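Local structure of LamCAT (Aquimarina sp., 6M6P) at residues Ala98-Gly103 with Cys114-Ile119; Lys71-Lys76 with Asn196-Leu201; Ala85-Pro90 with Met223-Val228. The protein probably hydrolyses beta-1,3-glucosidic bonds of laminarin, as expected of a laminarinase of glycoside hydrolase family 16, and binds glucose units in its cleft. One frame throughout, in Å; residues are numbered along the deposited sequence.

Contact 1: Ala98-Gly103 with Cys114-Ile119; sequences AFWMLG and CGAIDI. With GLC (alpha-D-glucopyranose), chain B.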
# COMPACT_ATOMS: atom_id res chain seq x y z
N ALA A 98 -4.33 -1.05 -1.57
CA ALA A 98 -3.25 -0.16 -1.11
C ALA A 98 -1.89 -0.75 -1.47
O ALA A 98 -1.69 -1.95 -1.39
CB ALA A 98 -3.36 0.05 0.37
N PHE A 99 -1.01 0.13 -1.90
CA PHE A 99 0.43 -0.12 -2.12
C PHE A 99 1.19 0.97 -1.38
O PHE A 99 1.05 2.13 -1.73
CB PHE A 99 0.70 -0.10 -3.62
CG PHE A 99 2.15 0.00 -3.96
CD1 PHE A 99 3.08 -0.78 -3.31
CD2 PHE A 99 2.57 0.84 -4.98
CE1 PHE A 99 4.42 -0.71 -3.66
CE2 PHE A 99 3.91 0.89 -5.33
CZ PHE A 99 4.82 0.12 -4.66
N TRP A 100 1.91 0.62 -0.34
CA TRP A 100 2.36 1.62 0.65
C TRP A 100 3.58 1.13 1.40
O TRP A 100 4.05 0.00 1.14
CB TRP A 100 1.22 1.98 1.61
CG TRP A 100 0.58 0.83 2.31
CD1 TRP A 100 -0.04 -0.25 1.75
CD2 TRP A 100 0.43 0.69 3.73
NE1 TRP A 100 -0.54 -1.06 2.73
CE2 TRP A 100 -0.26 -0.51 3.95
CE3 TRP A 100 0.82 1.46 4.83
CZ2 TRP A 100 -0.59 -0.95 5.24
CZ3 TRP A 100 0.51 1.03 6.10
CH2 TRP A 100 -0.18 -0.17 6.30
N MET A 101 4.08 1.97 2.31
CA MET A 101 5.33 1.70 3.05
C MET A 101 5.15 2.10 4.51
O MET A 101 4.43 3.06 4.78
CB MET A 101 6.51 2.48 2.45
CG MET A 101 6.69 2.27 0.97
SD MET A 101 8.23 3.02 0.38
CE MET A 101 9.45 1.79 0.86
N LEU A 102 5.77 1.35 5.41
CA LEU A 102 5.84 1.65 6.85
C LEU A 102 7.32 1.69 7.26
O LEU A 102 8.15 0.98 6.67
CB LEU A 102 5.11 0.56 7.63
CG LEU A 102 3.60 0.74 7.79
CD1 LEU A 102 3.02 -0.49 8.49
CD2 LEU A 102 3.27 2.02 8.57
N GLY A 103 7.64 2.53 8.23
CA GLY A 103 9.01 2.60 8.75
C GLY A 103 9.33 1.33 9.51
O GLY A 103 8.46 0.85 10.25
N CYS A 114 6.25 5.89 13.42
CA CYS A 114 7.11 5.15 12.47
C CYS A 114 7.04 5.80 11.09
O CYS A 114 8.02 5.72 10.37
CB CYS A 114 6.72 3.68 12.38
SG CYS A 114 5.01 3.42 11.85
N GLY A 115 5.89 6.37 10.75
CA GLY A 115 5.64 7.01 9.44
C GLY A 115 5.09 6.02 8.42
O GLY A 115 5.50 4.85 8.43
N ALA A 116 4.21 6.48 7.53
CA ALA A 116 3.76 5.66 6.38
C ALA A 116 3.77 6.49 5.11
O ALA A 116 3.37 7.68 5.14
CB ALA A 116 2.41 5.08 6.66
N ILE A 117 4.24 5.89 4.03
CA ILE A 117 4.11 6.49 2.68
C ILE A 117 3.14 5.61 1.88
O ILE A 117 3.52 4.47 1.50
CB ILE A 117 5.47 6.62 1.97
CG1 ILE A 117 6.54 7.19 2.90
CG2 ILE A 117 5.32 7.44 0.68
CD1 ILE A 117 7.90 7.20 2.27
N ASP A 118 1.91 6.09 1.66
CA ASP A 118 0.94 5.41 0.78
C ASP A 118 1.27 5.81 -0.66
O ASP A 118 1.10 7.01 -0.99
CB ASP A 118 -0.49 5.78 1.15
CG ASP A 118 -0.92 5.19 2.48
OD1 ASP A 118 -1.42 4.01 2.49
OD2 ASP A 118 -0.76 5.89 3.49
N ILE A 119 1.76 4.87 -1.46
CA ILE A 119 2.09 5.15 -2.88
C ILE A 119 0.81 5.14 -3.72
O ILE A 119 0.69 5.92 -4.67
CB ILE A 119 3.15 4.16 -3.39
CG1 ILE A 119 4.41 4.27 -2.51
CG2 ILE A 119 3.41 4.40 -4.88
CD1 ILE A 119 5.40 3.15 -2.68
C1 GLC B . -2.65 4.31 5.68
C2 GLC B . -3.44 4.04 6.96
C3 GLC B . -3.32 2.65 7.39
C4 GLC B . -3.77 1.80 6.27
C5 GLC B . -2.91 2.03 5.03
C6 GLC B . -3.34 1.16 3.83
O1 GLC B . -1.23 4.38 5.92
O2 GLC B . -2.97 4.95 7.90
O3 GLC B . -4.12 2.41 8.50
O4 GLC B . -3.74 0.44 6.59
O5 GLC B . -3.04 3.39 4.62
O6 GLC B . -4.56 1.58 3.29
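M101 and I117 exchange two backbone hydrogen bonds, M101 N to I117 O at 2.7 Å and I117 N to M101 O at 2.9 Å, and so set an antiparallel pairing in the sugar-binding cleft of a family 16 beta-sandwich. G103 N adds a bond to G115 O (3.2 Å). At the other end, where the chain turns a corner, the bond from I119 N to F99 O is weak.

One hydrogen bond to the glucose comes from D118, and E121 and N33 supply others. The D118 carboxylate lies beside W100, the two planes only 9° apart and both groups pointing the same way. D118 OD2 accepts from the sugar O1 at 2.9 Å, while D118 OD1 lies 2.7 Å from O5, a close approach of two oxygens and not a bond.

With W100 CG set between backbone N and carbonyl carbon (chi1 55°), the indole offers a face to the glucose, whose C6 sits over its centre, 3.5 Å from W100 CE2. N202 holds NE1.

Apolar contacts line both faces. On the sugar side L102 CD2 meets A116 CB (3.7 Å); on the reverse, I119 CD1 lies over one face of the F99 ring, displaced toward its rim, and also touches M101 CG.

Strand 197-205 flanks W100 and L102, A116 bonds to H134 of strand 128-136, and F99 and I119 pack on V83 of strand 81-88.

Contact 2: Lys71-Lys76 with Asn196-Leu201; sequences KTQGRK and NFFILL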
# COMPACT_ATOMS: atom_id res chain seq x y z
N LYS A 71 3.94 -8.03 3.15
CA LYS A 71 4.89 -6.97 3.50
C LYS A 71 6.31 -7.49 3.33
O LYS A 71 6.58 -8.68 3.48
CB LYS A 71 4.69 -6.50 4.94
CG LYS A 71 5.12 -7.51 6.00
CD LYS A 71 4.70 -7.15 7.40
CE LYS A 71 4.91 -8.27 8.39
NZ LYS A 71 4.32 -7.88 9.69
N THR A 72 7.22 -6.55 3.16
CA THR A 72 8.63 -6.83 2.88
C THR A 72 9.39 -6.77 4.22
O THR A 72 10.59 -7.02 4.21
CB THR A 72 9.00 -5.87 1.75
OG1 THR A 72 9.49 -6.64 0.66
CG2 THR A 72 9.97 -4.81 2.17
N GLN A 73 8.68 -6.49 5.32
CA GLN A 73 9.23 -6.19 6.68
C GLN A 73 10.17 -7.31 7.17
O GLN A 73 9.80 -8.50 7.15
CB GLN A 73 8.09 -5.95 7.68
CG GLN A 73 8.54 -5.52 9.08
CD GLN A 73 7.41 -5.32 10.07
OE1 GLN A 73 6.27 -5.73 9.86
NE2 GLN A 73 7.74 -4.69 11.20
N GLY A 74 11.32 -6.91 7.70
CA GLY A 74 12.30 -7.81 8.33
C GLY A 74 13.14 -8.53 7.29
O GLY A 74 14.05 -9.24 7.70
N ARG A 75 12.85 -8.34 6.00
CA ARG A 75 13.65 -8.93 4.90
C ARG A 75 14.26 -7.79 4.07
O ARG A 75 15.46 -7.86 3.82
CB ARG A 75 12.79 -9.87 4.04
CG ARG A 75 12.28 -11.12 4.77
CD ARG A 75 12.94 -12.44 4.39
NE ARG A 75 13.88 -12.39 3.25
CZ ARG A 75 15.20 -12.15 3.34
NH1 ARG A 75 15.78 -11.95 4.51
NH2 ARG A 75 15.95 -12.12 2.25
N LYS A 76 13.46 -6.81 3.63
CA LYS A 76 13.95 -5.73 2.73
C LYS A 76 13.39 -4.38 3.17
O LYS A 76 12.18 -4.29 3.39
CB LYS A 76 13.57 -6.04 1.28
CG LYS A 76 14.24 -7.27 0.70
CD LYS A 76 15.75 -7.13 0.54
CE LYS A 76 16.39 -8.42 0.07
NZ LYS A 76 17.46 -8.16 -0.93
N ASN A 196 14.64 3.87 7.26
CA ASN A 196 14.33 2.74 6.37
C ASN A 196 12.82 2.48 6.43
O ASN A 196 12.22 2.58 7.51
CB ASN A 196 15.16 1.50 6.71
CG ASN A 196 16.53 1.51 6.05
OD1 ASN A 196 16.80 0.70 5.17
ND2 ASN A 196 17.38 2.42 6.44
N PHE A 197 12.22 2.19 5.28
CA PHE A 197 10.79 1.81 5.17
C PHE A 197 10.68 0.52 4.36
O PHE A 197 11.43 0.32 3.38
CB PHE A 197 10.01 2.91 4.46
CG PHE A 197 9.60 4.07 5.33
CD1 PHE A 197 10.54 4.91 5.88
CD2 PHE A 197 8.26 4.38 5.51
CE1 PHE A 197 10.16 6.00 6.64
CE2 PHE A 197 7.87 5.46 6.27
CZ PHE A 197 8.83 6.28 6.83
N PHE A 198 9.77 -0.35 4.77
CA PHE A 198 9.45 -1.57 4.01
C PHE A 198 8.15 -1.35 3.24
O PHE A 198 7.41 -0.38 3.50
CB PHE A 198 9.38 -2.79 4.92
CG PHE A 198 8.35 -2.71 6.00
CD1 PHE A 198 7.06 -3.13 5.77
CD2 PHE A 198 8.71 -2.28 7.27
CE1 PHE A 198 6.13 -3.09 6.80
CE2 PHE A 198 7.77 -2.22 8.29
CZ PHE A 198 6.48 -2.62 8.06
N ILE A 199 7.90 -2.26 2.32
CA ILE A 199 6.79 -2.20 1.35
C ILE A 199 5.66 -3.09 1.85
O ILE A 199 5.92 -4.14 2.48
CB ILE A 199 7.31 -2.60 -0.03
CG1 ILE A 199 8.19 -1.50 -0.61
CG2 ILE A 199 6.15 -2.94 -0.95
CD1 ILE A 199 8.85 -1.84 -1.95
N LEU A 200 4.44 -2.67 1.58
CA LEU A 200 3.23 -3.50 1.78
C LEU A 200 2.36 -3.48 0.52
O LEU A 200 2.35 -2.48 -0.23
CB LEU A 200 2.43 -2.98 2.98
CG LEU A 200 3.15 -2.97 4.33
CD1 LEU A 200 3.70 -1.59 4.64
CD2 LEU A 200 2.18 -3.40 5.43
N LEU A 201 1.66 -4.58 0.32
CA LEU A 201 0.54 -4.71 -0.63
C LEU A 201 -0.64 -5.31 0.12
O LEU A 201 -0.46 -6.31 0.83
CB LEU A 201 0.96 -5.65 -1.77
CG LEU A 201 1.90 -5.04 -2.80
CD1 LEU A 201 2.39 -6.10 -3.78
CD2 LEU A 201 1.20 -3.89 -3.53
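K71 meets L200 as a non-hydrogen-bonded antiparallel pair, the last step of strand 63-71 along strand 197-205 in the jelly-roll sandwich of family 16, before the chain leaves the sheet through a tight turn. K71 CB rests against L200 CG at 3.9 Å, and K71 CA approaches I199 O at 3.2 Å, a CA-H...O contact of the sort that accompanies such pairs. The rest of the lysine extends away from the strand, and its ammonium group forms a salt bridge with E23 in addition to a hydrogen bond from K71 NZ to Q73 OE1 (2.9 Å).

T72 supplies the one hydrogen bond between the segments: its N donates to I199 O at 2.8 Å, lying in the carbonyl plane. Its own carbonyl oxygen turns inward to the loop and accepts from R75 N, closing a type II turn with Q73 and G74 at its centre; G74 takes the third position with a positive phi of 80°.

Q73 is the principal packing element. With CG anti to the backbone N (chi1 -175°) and the chain extended beyond it, the side chain runs flat across one face of the F198 ring. Q73 CB stands 3.4 Å above the F198 ring centroid, and farther out Q73 CD is 3.5 Å from F198 CZ, the amide stacked on the ring with the planes 10° apart. The bond from K71 NZ helps to fix the rotation of that amide, so a lysine paired elsewhere positions the group that overlies the phenylalanine. I106 of helix 106-109 touches both Q73 and F198.

Beyond the turn, K76 returns toward the strand, and K76 N gives T72 O its second hydrogen bond, at 2.9 Å.

Contact 3: Ala85-Pro90 with Met223-Val228; sequences ARIAMP and MLVDYV. With CA (calcium ion), chain C.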
# COMPACT_ATOMS: atom_id res chain seq x y z
N ALA A 85 5.16 0.14 -8.61
CA ALA A 85 4.43 -1.10 -8.92
C ALA A 85 3.46 -0.81 -10.06
O ALA A 85 2.86 0.29 -10.09
CB ALA A 85 3.70 -1.63 -7.71
N ARG A 86 3.31 -1.80 -10.93
CA ARG A 86 2.30 -1.82 -12.02
C ARG A 86 1.12 -2.66 -11.54
O ARG A 86 1.30 -3.86 -11.30
CB ARG A 86 2.94 -2.35 -13.29
CG ARG A 86 2.02 -2.31 -14.50
CD ARG A 86 2.83 -2.48 -15.76
NE ARG A 86 1.95 -2.29 -16.89
CZ ARG A 86 1.41 -3.26 -17.62
NH1 ARG A 86 1.68 -4.53 -17.38
NH2 ARG A 86 0.59 -2.94 -18.62
N ILE A 87 -0.03 -2.02 -11.38
CA ILE A 87 -1.19 -2.58 -10.63
C ILE A 87 -2.47 -2.43 -11.45
O ILE A 87 -2.70 -1.32 -12.01
CB ILE A 87 -1.34 -1.88 -9.27
CG1 ILE A 87 -0.11 -2.11 -8.40
CG2 ILE A 87 -2.63 -2.31 -8.60
CD1 ILE A 87 -0.16 -1.39 -7.06
N ALA A 88 -3.29 -3.47 -11.45
CA ALA A 88 -4.70 -3.39 -11.89
C ALA A 88 -5.57 -3.86 -10.73
O ALA A 88 -5.33 -4.94 -10.20
CB ALA A 88 -4.89 -4.21 -13.12
N MET A 89 -6.53 -3.03 -10.32
CA MET A 89 -7.26 -3.25 -9.04
C MET A 89 -8.75 -3.18 -9.30
O MET A 89 -9.23 -2.49 -10.20
CB MET A 89 -6.86 -2.21 -7.99
CG MET A 89 -7.43 -0.81 -8.23
SD MET A 89 -6.57 0.47 -7.33
CE MET A 89 -5.19 0.78 -8.42
N PRO A 90 -9.55 -3.90 -8.50
CA PRO A 90 -10.99 -3.87 -8.66
C PRO A 90 -11.55 -2.53 -8.20
O PRO A 90 -10.87 -1.75 -7.53
CB PRO A 90 -11.47 -5.06 -7.81
CG PRO A 90 -10.44 -5.14 -6.72
CD PRO A 90 -9.13 -4.73 -7.36
N MET A 223 -7.05 -8.20 -7.45
CA MET A 223 -6.03 -7.16 -7.70
C MET A 223 -4.81 -7.84 -8.33
O MET A 223 -4.28 -8.78 -7.73
CB MET A 223 -5.62 -6.46 -6.41
CG MET A 223 -4.52 -5.48 -6.66
SD MET A 223 -4.08 -4.45 -5.24
CE MET A 223 -4.60 -5.47 -3.88
N LEU A 224 -4.37 -7.35 -9.48
CA LEU A 224 -3.21 -7.94 -10.18
C LEU A 224 -2.02 -6.98 -10.09
O LEU A 224 -2.20 -5.79 -10.28
CB LEU A 224 -3.62 -8.25 -11.62
CG LEU A 224 -4.04 -9.71 -11.86
CD1 LEU A 224 -5.43 -9.99 -11.29
CD2 LEU A 224 -4.00 -10.04 -13.35
N VAL A 225 -0.86 -7.52 -9.74
CA VAL A 225 0.41 -6.76 -9.63
C VAL A 225 1.39 -7.41 -10.60
O VAL A 225 1.82 -8.52 -10.35
CB VAL A 225 0.93 -6.72 -8.18
CG1 VAL A 225 2.16 -5.84 -8.04
CG2 VAL A 225 -0.16 -6.25 -7.23
N ASP A 226 1.69 -6.72 -11.70
CA ASP A 226 2.68 -7.15 -12.71
C ASP A 226 4.06 -7.19 -12.04
O ASP A 226 4.79 -8.17 -12.26
CB ASP A 226 2.64 -6.26 -13.94
CG ASP A 226 3.43 -6.80 -15.12
OD1 ASP A 226 3.88 -7.96 -15.02
OD2 ASP A 226 3.61 -6.05 -16.13
N TYR A 227 4.42 -6.18 -11.26
CA TYR A 227 5.76 -6.12 -10.62
C TYR A 227 5.80 -5.09 -9.50
O TYR A 227 4.97 -4.22 -9.46
CB TYR A 227 6.82 -5.81 -11.67
CG TYR A 227 6.68 -4.48 -12.36
CD1 TYR A 227 7.01 -3.30 -11.71
CD2 TYR A 227 6.27 -4.41 -13.68
CE1 TYR A 227 6.89 -2.08 -12.35
CE2 TYR A 227 6.17 -3.19 -14.34
CZ TYR A 227 6.48 -2.02 -13.67
OH TYR A 227 6.39 -0.83 -14.32
N VAL A 228 6.75 -5.24 -8.60
CA VAL A 228 7.20 -4.17 -7.65
C VAL A 228 8.72 -3.98 -7.81
O VAL A 228 9.44 -4.99 -7.98
CB VAL A 228 6.83 -4.53 -6.20
CG1 VAL A 228 7.12 -3.38 -5.26
CG2 VAL A 228 5.37 -4.95 -6.13
CA CA C . 5.41 -9.63 -13.79
O HOH W 1 7.47 -8.35 -15.08
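Y227 carries R86 over one face of its ring: R86 CB makes a CH-pi contact 3.8 Å from the ring centroid, displaced toward the rim, and the guanidinium beyond it is inclined only 22° to the ring plane. The setting is a beta bulge in an antiparallel pairing, here of strands 81-88 and 221-232 in the family 16 jelly roll. A separate cation-pi contact to this ring comes from R229. The guanidinium in turn is met at its edge by D226, in a salt bridge from R86 NH1 to D226 OD2 of 2.8 Å. The donor meets that oxygen from above the carboxylate plane, and the two flat groups are turned 66° apart. An extended arginine with CG anti to the backbone N (chi1 -176°) explains how one side chain serves both partners.

At the bulge R86 faces two residues, accepting from D226 N through its carbonyl oxygen while its own N donates to Y227 O over a longer 3.3 Å. The corner at D226 projects ligands to a calcium ion, bound by D226 O at 2.2 Å and D226 OD1 at 2.6 Å. E11 O, G49 O and a water also bind it. The carboxylate thus gives one oxygen to the metal and the other to the arginine, which would probably keep it ionised.

Past the bulge the pairing is regular: A88 N to L224 O and L224 N to A88 O are short, straight bonds. On the buried face A85 meets V228 and I87 meets V225, with F99 packing on A85 and I87. M223 rests against I87, M89 and M203 of strand 197-205, and at the end of the contact P90 CD touches M223 CB at 4.0 Å.

In the fold
From the N terminus the chain passes 71-76, then 85-90, then 98-103, and each of these finds its partner later in the sequence. Contact 1 closes first, a short loop of ten residues ending at 114-119. Contact 2 closes at 196-201 and contact 3 at 223-228; both loops enclose contact 1, while contacts 2 and 3 cross, their segments alternating. Contacts 1 and 2 share a sheet, strands 95-103 and 197-205 running side by side with W100 O to L200 N at 2.7 Å. Contact 3 packs against that pair: F99, I199 and L201 all lie on V228, joining the cleft to the calcium-bearing layer.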